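Local coordinates for protein isoprenyl transferase (Helicobacter pylori, PDB 2D2R) that probably condenses isopentenyl diphosphate with an allylic pyrophosphate, with magnesium as cofactor, to build the long undecaprenyl diphosphate chain, at residues Asp187-Thr192 / Trp204-Ala209. Sequence-based numbering, arbitrary orientation.
Sequences DLLLRT and WQSSYA
The CB methylene of Leu189 meets the CB methyl of Ala209, 4.3 Å apart, and around this pair the start of strand 188-191 is packed against the loop that leads into strand 210-213. The methyl of Ala209 also sits against the peptide joining Asp187 to Leu188, with CB 3.9 Å from Asp187 O. Leu189 reaches further: its CG stands anti to the backbone N (chi1 172°), which carries CD2 out to Ser206, 4.0 Å from OG. CD2 meets that hydroxyl by van der Waals contact alone; the polar need of OG is met by a hydrogen bond with Leu202 O, earlier in the same loop.

The polar component is slight. Ala209 CA approaches Asp187 O at 3.5 Å, a CA-H...O contact bent to 126° at the hydrogen. Two overlapping type I beta turns, Trp204-Ser207 and Ser206-Ala209, shape the loop, and the second is closed by Ala209 N donating to Ser206 O at 3.1 Å. The pair of turns thus illustrates how a loop can deliver the chain to the outermost strand of the sheet within one subunit.

Strand pairing proper begins one residue later, where Asp187 and Leu189 both bond to the backbone of Glu210, a probable magnesium ligand. On its other side strand 188-191 bonds to strand 18-22 (Asp187 with His18, Leu188 with Ala20), so it runs between two parallel neighbours, with helix 223-236 packed on Leu188 and Leu190.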
ATOM      1  N   ASP A 187      -6.452  -8.020   6.260  1.00 23.85           N
ATOM      2  CA  ASP A 187      -7.833  -7.684   5.930  1.00 25.55           C
ATOM      3  C   ASP A 187      -8.191  -6.230   6.193  1.00 25.66           C
ATOM      4  O   ASP A 187      -9.038  -5.658   5.498  1.00 23.44           O
ATOM      5  CB  ASP A 187      -8.829  -8.523   6.723  1.00 26.70           C
ATOM      6  CG  ASP A 187      -8.722  -9.987   6.404  1.00 29.99           C
ATOM      7  OD1 ASP A 187      -8.986 -10.370   5.247  1.00 30.72           O
ATOM      8  OD2 ASP A 187      -8.343 -10.765   7.322  1.00 32.27           O
ATOM      9  N   LEU A 188      -7.569  -5.650   7.210  1.00 23.45           N
ATOM     10  CA  LEU A 188      -7.875  -4.297   7.599  1.00 23.56           C
ATOM     11  C   LEU A 188      -6.573  -3.716   8.109  1.00 23.83           C
ATOM     12  O   LEU A 188      -5.940  -4.296   8.982  1.00 21.78           O
ATOM     13  CB  LEU A 188      -9.004  -4.339   8.681  1.00 25.64           C
ATOM     14  CG  LEU A 188      -9.218  -3.392   9.865  1.00 27.15           C
ATOM     15  CD1 LEU A 188      -8.825  -1.973   9.578  1.00 25.07           C
ATOM     16  CD2 LEU A 188     -10.631  -3.472  10.402  1.00 28.21           C
ATOM     17  N   LEU A 189      -6.126  -2.621   7.501  1.00 22.50           N
ATOM     18  CA  LEU A 189      -4.881  -1.937   7.896  1.00 22.52           C
ATOM     19  C   LEU A 189      -5.316  -0.623   8.515  1.00 23.91           C
ATOM     20  O   LEU A 189      -5.964   0.208   7.878  1.00 20.86           O
ATOM     21  CB  LEU A 189      -3.976  -1.679   6.664  1.00 23.28           C
ATOM     22  CG  LEU A 189      -2.757  -0.807   6.972  1.00 25.50           C
ATOM     23  CD1 LEU A 189      -1.878  -1.513   8.034  1.00 26.49           C
ATOM     24  CD2 LEU A 189      -1.950  -0.591   5.732  1.00 26.59           C
ATOM     25  N   LEU A 190      -5.029  -0.469   9.798  1.00 21.66           N
ATOM     26  CA  LEU A 190      -5.442   0.731  10.514  1.00 22.23           C
ATOM     27  C   LEU A 190      -4.283   1.598  10.858  1.00 22.69           C
ATOM     28  O   LEU A 190      -3.237   1.078  11.229  1.00 23.91           O
ATOM     29  CB  LEU A 190      -6.101   0.333  11.844  1.00 23.35           C
ATOM     30  CG  LEU A 190      -6.328   1.413  12.883  1.00 25.04           C
ATOM     31  CD1 LEU A 190      -7.479   2.306  12.378  1.00 22.88           C
ATOM     32  CD2 LEU A 190      -6.727   0.693  14.276  1.00 25.09           C
ATOM     33  N   ARG A 191      -4.452   2.908  10.724  1.00 23.69           N
ATOM     34  CA  ARG A 191      -3.387   3.838  11.126  1.00 23.29           C
ATOM     35  C   ARG A 191      -3.973   4.883  12.073  1.00 24.40           C
ATOM     36  O   ARG A 191      -4.935   5.591  11.746  1.00 22.85           O
ATOM     37  CB  ARG A 191      -2.715   4.545   9.924  1.00 23.80           C
ATOM     38  CG  ARG A 191      -1.702   5.588  10.364  1.00 24.19           C
ATOM     39  CD  ARG A 191      -0.713   5.995   9.297  1.00 23.07           C
ATOM     40  NE  ARG A 191       0.269   6.917   9.841  1.00 22.90           N
ATOM     41  CZ  ARG A 191       1.439   7.162   9.286  1.00 25.30           C
ATOM     42  NH1 ARG A 191       1.743   6.547   8.123  1.00 24.31           N
ATOM     43  NH2 ARG A 191       2.342   7.931   9.925  1.00 25.02           N
ATOM     44  N   THR A 192      -3.397   4.948  13.287  1.00 25.16           N
ATOM     45  CA  THR A 192      -3.843   5.905  14.271  1.00 25.81           C
ATOM     46  C   THR A 192      -2.972   7.167  14.132  1.00 28.40           C
ATOM     47  O   THR A 192      -2.025   7.204  13.316  1.00 27.85           O
ATOM     48  CB  THR A 192      -3.666   5.289  15.722  1.00 26.73           C
ATOM     49  OG1 THR A 192      -2.281   5.048  15.944  1.00 27.22           O
ATOM     50  CG2 THR A 192      -4.430   3.941  15.833  1.00 25.52           C
ATOM     51  N   TRP A 204       2.779  -5.233   0.118  1.00 22.02           N
ATOM     52  CA  TRP A 204       2.362  -6.424  -0.584  1.00 22.34           C
ATOM     53  C   TRP A 204       1.213  -7.106   0.103  1.00 22.66           C
ATOM     54  O   TRP A 204       0.238  -7.442  -0.549  1.00 19.95           O
ATOM     55  CB  TRP A 204       3.550  -7.375  -0.704  1.00 22.35           C
ATOM     56  CG  TRP A 204       3.234  -8.705  -1.362  1.00 23.74           C
ATOM     57  CD1 TRP A 204       2.554  -9.793  -0.798  1.00 21.38           C
ATOM     58  CD2 TRP A 204       3.651  -9.128  -2.652  1.00 20.22           C
ATOM     59  NE1 TRP A 204       2.547 -10.841  -1.682  1.00 19.23           N
ATOM     60  CE2 TRP A 204       3.223 -10.463  -2.817  1.00 21.32           C
ATOM     61  CE3 TRP A 204       4.366  -8.507  -3.692  1.00 20.55           C
ATOM     62  CZ2 TRP A 204       3.481 -11.187  -3.984  1.00 20.00           C
ATOM     63  CZ3 TRP A 204       4.621  -9.215  -4.831  1.00 19.09           C
ATOM     64  CH2 TRP A 204       4.182 -10.551  -4.976  1.00 22.73           C
ATOM     65  N   GLN A 205       1.306  -7.271   1.420  1.00 21.02           N
ATOM     66  CA  GLN A 205       0.287  -7.996   2.162  1.00 22.66           C
ATOM     67  C   GLN A 205      -1.038  -7.289   2.338  1.00 20.21           C
ATOM     68  O   GLN A 205      -2.004  -7.916   2.636  1.00 20.32           O
ATOM     69  CB  GLN A 205       0.829  -8.414   3.567  1.00 20.45           C
ATOM     70  CG  GLN A 205       2.163  -9.200   3.425  1.00 20.77           C
ATOM     71  CD  GLN A 205       3.466  -8.360   3.391  1.00 21.09           C
ATOM     72  OE1 GLN A 205       3.481  -7.194   2.974  1.00 20.76           O
ATOM     73  NE2 GLN A 205       4.612  -9.005   3.790  1.00 21.94           N
ATOM     74  N   SER A 206      -1.051  -5.976   2.149  1.00 20.50           N
ATOM     75  CA  SER A 206      -2.259  -5.181   2.321  1.00 20.45           C
ATOM     76  C   SER A 206      -2.824  -4.784   0.935  1.00 20.80           C
ATOM     77  O   SER A 206      -3.593  -3.851   0.874  1.00 20.08           O
ATOM     78  CB  SER A 206      -1.898  -3.905   3.128  1.00 23.20           C
ATOM     79  OG  SER A 206      -1.193  -4.236   4.352  1.00 24.64           O
ATOM     80  N   SER A 207      -2.476  -5.492  -0.141  1.00 19.07           N
ATOM     81  CA  SER A 207      -2.940  -5.077  -1.477  1.00 20.26           C
ATOM     82  C   SER A 207      -4.461  -4.933  -1.579  1.00 22.65           C
ATOM     83  O   SER A 207      -4.978  -4.157  -2.416  1.00 23.12           O
ATOM     84  CB  SER A 207      -2.463  -6.066  -2.552  1.00 20.39           C
ATOM     85  OG  SER A 207      -3.011  -7.351  -2.263  1.00 25.74           O
ATOM     86  N   TYR A 208      -5.175  -5.685  -0.748  1.00 22.81           N
ATOM     87  CA  TYR A 208      -6.640  -5.590  -0.768  1.00 23.74           C
ATOM     88  C   TYR A 208      -7.277  -5.333   0.579  1.00 23.75           C
ATOM     89  O   TYR A 208      -8.507  -5.471   0.784  1.00 23.72           O
ATOM     90  CB  TYR A 208      -7.254  -6.827  -1.444  1.00 24.57           C
ATOM     91  CG  TYR A 208      -7.062  -6.858  -2.973  1.00 27.54           C
ATOM     92  CD1 TYR A 208      -7.916  -6.145  -3.843  1.00 30.74           C
ATOM     93  CD2 TYR A 208      -6.044  -7.635  -3.541  1.00 30.47           C
ATOM     94  CE1 TYR A 208      -7.741  -6.212  -5.256  1.00 30.97           C
ATOM     95  CE2 TYR A 208      -5.877  -7.708  -4.930  1.00 32.06           C
ATOM     96  CZ  TYR A 208      -6.719  -6.994  -5.763  1.00 32.99           C
ATOM     97  OH  TYR A 208      -6.467  -7.071  -7.130  1.00 37.52           O
ATOM     98  N   ALA A 209      -6.465  -4.875   1.490  1.00 22.51           N
ATOM     99  CA  ALA A 209      -6.984  -4.567   2.818  1.00 22.62           C
ATOM    100  C   ALA A 209      -7.875  -3.336   2.840  1.00 22.78           C
ATOM    101  O   ALA A 209      -7.684  -2.365   2.074  1.00 21.59           O
ATOM    102  CB  ALA A 209      -5.834  -4.321   3.780  1.00 21.56           C
TER